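Erythrocyte binding antigen 140 (PDB 4GF2) probably binds a receptor on the host red-cell surface through its paired Duffy-binding-like domains during erythrocyte invasion by the malaria parasite. Local coordinates at residues A[310-320]-A[371-382]. The protein carries 3 engineered substitutions. Numbering follows the deposited sequence.
Sequences DLRGFGCNYKS and ASIYEAQLLKYK
The ring of Y374 carries L311 CA over one face, while Y374 CD2 lies over a face of the F314 ring, offset toward the rim; the two planes are inclined at 42°. Further along, Y318 CE1 sits over a face of Y381, and L311 CD2 lies over a face of Y318. This packing illustrates how a helix closed by a Schellman motif, with G315 at positive phi, hands its chain to an extended segment that runs alongside helix 361-382 of the second Duffy-binding-like domain. L378 fills the middle: CD1 comes within 3.3 Å of N317 O, and CD2 meets L311 CD2 at 3.9 Å. C316, just past the Schellman turn, is disulfide-bonded to C349, and Y374 OH is bonded to Y283 O.

K319, bent at chi2 (-60°), lays CE 3.6 Å from L378 CB and crosses E375 at about a right angle. K319 NZ bonds to T347 O; C349 N bonds to E375 OE1 and E375 OE2 to S398 OG, so each oxygen of the buried carboxylate has a protein partner. A water joins K319 N to L378 O; a second spans K319 NZ and E375 OE2. The salt bridge, K319 NZ to E375 OE1 at 2.9 Å, arrives on the syn side, 23° out of the carboxylate plane.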
loop_
_atom_site.group_PDB
_atom_site.type_symbol
_atom_site.label_atom_id
_atom_site.label_comp_id
_atom_site.label_asym_id
_atom_site.label_seq_id
_atom_site.Cartn_x
_atom_site.Cartn_y
_atom_site.Cartn_z
ATOM N N ASP A 310 20.588 3.700 2.091
ATOM C CA ASP A 310 19.297 3.064 1.874
ATOM C C ASP A 310 19.468 1.557 1.751
ATOM O O ASP A 310 18.670 0.783 2.280
ATOM C CB ASP A 310 18.636 3.612 0.611
ATOM C CG ASP A 310 18.223 5.061 0.750
ATOM O OD1 ASP A 310 18.255 5.590 1.883
ATOM O OD2 ASP A 310 17.853 5.669 -0.274
ATOM N N LEU A 311 20.521 1.154 1.047
ATOM C CA LEU A 311 20.815 -0.255 0.818
ATOM C C LEU A 311 20.982 -1.008 2.131
ATOM O O LEU A 311 20.427 -2.090 2.318
ATOM C CB LEU A 311 22.091 -0.390 -0.013
ATOM C CG LEU A 311 22.624 -1.812 -0.184
ATOM C CD1 LEU A 311 21.638 -2.658 -0.964
ATOM C CD2 LEU A 311 23.981 -1.792 -0.868
ATOM N N ARG A 312 21.757 -0.433 3.038
ATOM C CA ARG A 312 22.022 -1.079 4.312
ATOM C C ARG A 312 20.864 -0.862 5.282
ATOM O O ARG A 312 20.694 -1.617 6.235
ATOM C CB ARG A 312 23.348 -0.581 4.887
ATOM C CG ARG A 312 24.534 -1.039 4.049
ATOM C CD ARG A 312 25.849 -0.448 4.512
ATOM N NE ARG A 312 26.965 -0.952 3.717
ATOM C CZ ARG A 312 28.220 -0.529 3.827
ATOM N NH1 ARG A 312 28.536 0.416 4.703
ATOM N NH2 ARG A 312 29.164 -1.052 3.056
ATOM N N GLY A 313 20.060 0.163 5.029
ATOM C CA GLY A 313 18.855 0.370 5.807
ATOM C C GLY A 313 17.884 -0.762 5.533
ATOM O O GLY A 313 17.298 -1.339 6.450
ATOM N N PHE A 314 17.734 -1.090 4.254
ATOM C CA PHE A 314 16.827 -2.147 3.832
ATOM C C PHE A 314 17.287 -3.521 4.316
ATOM O O PHE A 314 16.475 -4.432 4.475
ATOM C CB PHE A 314 16.701 -2.149 2.311
ATOM C CG PHE A 314 15.670 -3.099 1.797
ATOM C CD1 PHE A 314 14.336 -2.739 1.770
ATOM C CD2 PHE A 314 16.034 -4.353 1.338
ATOM C CE1 PHE A 314 13.383 -3.615 1.293
ATOM C CE2 PHE A 314 15.087 -5.227 0.862
ATOM C CZ PHE A 314 13.758 -4.859 0.841
ATOM N N GLY A 315 18.588 -3.670 4.542
ATOM C CA GLY A 315 19.125 -4.890 5.117
ATOM C C GLY A 315 19.893 -5.760 4.139
ATOM O O GLY A 315 19.975 -6.974 4.315
ATOM N N CYS A 316 20.460 -5.143 3.108
ATOM C CA CYS A 316 21.300 -5.864 2.159
ATOM C C CYS A 316 22.651 -5.178 1.981
ATOM O O CYS A 316 22.850 -4.051 2.423
ATOM C CB CYS A 316 20.592 -5.983 0.812
ATOM S SG CYS A 316 19.096 -6.976 0.867
ATOM N N ASN A 317 23.576 -5.864 1.320
ATOM C CA ASN A 317 24.908 -5.326 1.099
ATOM C C ASN A 317 25.424 -5.748 -0.272
ATOM O O ASN A 317 24.835 -6.608 -0.926
ATOM C CB ASN A 317 25.856 -5.812 2.196
ATOM C CG ASN A 317 27.134 -4.995 2.270
ATOM O OD1 ASN A 317 27.119 -3.775 2.107
ATOM N ND2 ASN A 317 28.251 -5.670 2.515
ATOM N N TYR A 318 26.520 -5.129 -0.705
ATOM C CA TYR A 318 27.162 -5.477 -1.969
ATOM C C TYR A 318 27.483 -6.966 -2.024
ATOM O O TYR A 318 27.791 -7.576 -1.003
ATOM C CB TYR A 318 28.452 -4.676 -2.146
ATOM C CG TYR A 318 28.249 -3.187 -2.324
ATOM C CD1 TYR A 318 27.971 -2.649 -3.575
ATOM C CD2 TYR A 318 28.351 -2.316 -1.248
ATOM C CE1 TYR A 318 27.791 -1.288 -3.746
ATOM C CE2 TYR A 318 28.174 -0.952 -1.409
ATOM C CZ TYR A 318 27.894 -0.445 -2.660
ATOM O OH TYR A 318 27.716 0.910 -2.827
ATOM N N LYS A 319 27.409 -7.546 -3.219
ATOM C CA LYS A 319 27.857 -8.918 -3.420
ATOM C C LYS A 319 29.360 -8.932 -3.204
ATOM O O LYS A 319 30.082 -8.145 -3.814
ATOM C CB LYS A 319 27.530 -9.412 -4.834
ATOM C CG LYS A 319 26.095 -9.169 -5.280
ATOM C CD LYS A 319 25.094 -9.864 -4.386
ATOM C CE LYS A 319 23.673 -9.557 -4.830
ATOM N NZ LYS A 319 22.651 -10.266 -4.013
ATOM N N SER A 320 29.835 -9.809 -2.326
ATOM C CA SER A 320 31.254 -9.844 -1.988
ATOM C C SER A 320 32.091 -10.285 -3.180
ATOM O O SER A 320 31.640 -11.073 -4.013
ATOM C CB SER A 320 31.505 -10.781 -0.808
ATOM O OG SER A 320 31.273 -12.127 -1.176
ATOM N N ALA A 371 13.283 -5.115 -2.391
ATOM C CA ALA A 371 14.233 -6.206 -2.521
ATOM C C ALA A 371 14.607 -6.416 -3.988
ATOM O O ALA A 371 15.777 -6.620 -4.317
ATOM C CB ALA A 371 13.652 -7.476 -1.932
ATOM N N SER A 372 13.610 -6.362 -4.864
ATOM C CA SER A 372 13.826 -6.581 -6.291
ATOM C C SER A 372 14.758 -5.524 -6.873
ATOM O O SER A 372 15.639 -5.830 -7.685
ATOM C CB SER A 372 12.495 -6.555 -7.039
ATOM O OG SER A 372 11.644 -7.603 -6.609
ATOM N N ILE A 373 14.558 -4.279 -6.460
ATOM C CA ILE A 373 15.381 -3.185 -6.955
ATOM C C ILE A 373 16.837 -3.350 -6.518
ATOM O O ILE A 373 17.747 -3.303 -7.345
ATOM C CB ILE A 373 14.822 -1.823 -6.506
ATOM C CG1 ILE A 373 13.567 -1.497 -7.316
ATOM C CG2 ILE A 373 15.854 -0.719 -6.696
ATOM C CD1 ILE A 373 12.794 -0.304 -6.813
ATOM N N TYR A 374 17.059 -3.565 -5.226
ATOM C CA TYR A 374 18.417 -3.705 -4.713
ATOM C C TYR A 374 19.110 -4.932 -5.291
ATOM O O TYR A 374 20.287 -4.876 -5.634
ATOM C CB TYR A 374 18.422 -3.740 -3.184
ATOM C CG TYR A 374 17.982 -2.430 -2.579
ATOM C CD1 TYR A 374 18.689 -1.263 -2.827
ATOM C CD2 TYR A 374 16.852 -2.354 -1.775
ATOM C CE1 TYR A 374 18.290 -0.056 -2.287
ATOM C CE2 TYR A 374 16.440 -1.151 -1.234
ATOM C CZ TYR A 374 17.164 -0.006 -1.495
ATOM O OH TYR A 374 16.760 1.189 -0.954
ATOM N N GLU A 375 18.385 -6.036 -5.414
ATOM C CA GLU A 375 18.958 -7.223 -6.030
ATOM C C GLU A 375 19.468 -6.869 -7.424
ATOM O O GLU A 375 20.582 -7.230 -7.796
ATOM C CB GLU A 375 17.931 -8.350 -6.112
ATOM C CG GLU A 375 18.434 -9.603 -6.821
ATOM C CD GLU A 375 19.582 -10.277 -6.092
ATOM O OE1 GLU A 375 19.901 -9.862 -4.957
ATOM O OE2 GLU A 375 20.163 -11.232 -6.651
ATOM N N ALA A 376 18.655 -6.143 -8.185
ATOM C CA ALA A 376 19.031 -5.766 -9.544
ATOM C C ALA A 376 20.261 -4.873 -9.529
ATOM O O ALA A 376 21.221 -5.114 -10.260
ATOM C CB ALA A 376 17.879 -5.069 -10.245
ATOM N N GLN A 377 20.233 -3.843 -8.692
ATOM C CA GLN A 377 21.351 -2.915 -8.606
ATOM C C GLN A 377 22.626 -3.639 -8.187
ATOM O O GLN A 377 23.677 -3.458 -8.795
ATOM C CB GLN A 377 21.049 -1.797 -7.610
ATOM C CG GLN A 377 20.082 -0.743 -8.112
ATOM C CD GLN A 377 19.812 0.318 -7.063
ATOM O OE1 GLN A 377 19.717 0.014 -5.875
ATOM N NE2 GLN A 377 19.706 1.572 -7.495
ATOM N N LEU A 378 22.526 -4.456 -7.142
ATOM C CA LEU A 378 23.678 -5.190 -6.634
ATOM C C LEU A 378 24.261 -6.114 -7.689
ATOM O O LEU A 378 25.480 -6.207 -7.838
ATOM C CB LEU A 378 23.292 -6.000 -5.406
ATOM C CG LEU A 378 22.931 -5.155 -4.194
ATOM C CD1 LEU A 378 22.403 -6.035 -3.086
ATOM C CD2 LEU A 378 24.141 -4.379 -3.736
ATOM N N LEU A 379 23.385 -6.801 -8.414
ATOM C CA LEU A 379 23.811 -7.659 -9.509
ATOM C C LEU A 379 24.482 -6.827 -10.592
ATOM O O LEU A 379 25.566 -7.164 -11.064
ATOM C CB LEU A 379 22.621 -8.419 -10.094
ATOM C CG LEU A 379 22.063 -9.553 -9.231
ATOM C CD1 LEU A 379 20.793 -10.103 -9.851
ATOM C CD2 LEU A 379 23.091 -10.660 -9.050
ATOM N N LYS A 380 23.833 -5.736 -10.981
ATOM C CA LYS A 380 24.383 -4.853 -12.001
ATOM C C LYS A 380 25.769 -4.376 -11.594
ATOM O O LYS A 380 26.672 -4.291 -12.425
ATOM C CB LYS A 380 23.465 -3.652 -12.227
ATOM C CG LYS A 380 24.017 -2.617 -13.198
ATOM C CD LYS A 380 24.337 -3.228 -14.553
ATOM C CE LYS A 380 24.824 -2.178 -15.544
ATOM N NZ LYS A 380 23.756 -1.205 -15.903
ATOM N N TYR A 381 25.934 -4.072 -10.311
ATOM C CA TYR A 381 27.206 -3.572 -9.810
ATOM C C TYR A 381 28.278 -4.657 -9.846
ATOM O O TYR A 381 29.440 -4.385 -10.148
ATOM C CB TYR A 381 27.049 -3.043 -8.385
ATOM C CG TYR A 381 28.331 -2.487 -7.811
ATOM C CD1 TYR A 381 28.773 -1.216 -8.151
ATOM C CD2 TYR A 381 29.103 -3.235 -6.933
ATOM C CE1 TYR A 381 29.947 -0.704 -7.631
ATOM C CE2 TYR A 381 30.277 -2.733 -6.408
ATOM C CZ TYR A 381 30.696 -1.468 -6.760
ATOM O OH TYR A 381 31.864 -0.964 -6.238
ATOM N N LYS A 382 27.882 -5.889 -9.543
ATOM C CA LYS A 382 28.825 -7.000 -9.489
ATOM C C LYS A 382 29.286 -7.396 -10.883
ATOM O O LYS A 382 30.458 -7.700 -11.094
ATOM C CB LYS A 382 28.190 -8.205 -8.790
ATOM C CG LYS A 382 29.104 -9.421 -8.689
ATOM C CD LYS A 382 30.359 -9.104 -7.886
ATOM C CE LYS A 382 31.322 -10.277 -7.854
ATOM N NZ LYS A 382 30.738 -11.471 -7.184
HETATM O O HOH W 1 22.430 -12.559 -5.347
HETATM O O HOH W 2 26.842 -5.687 -5.363
#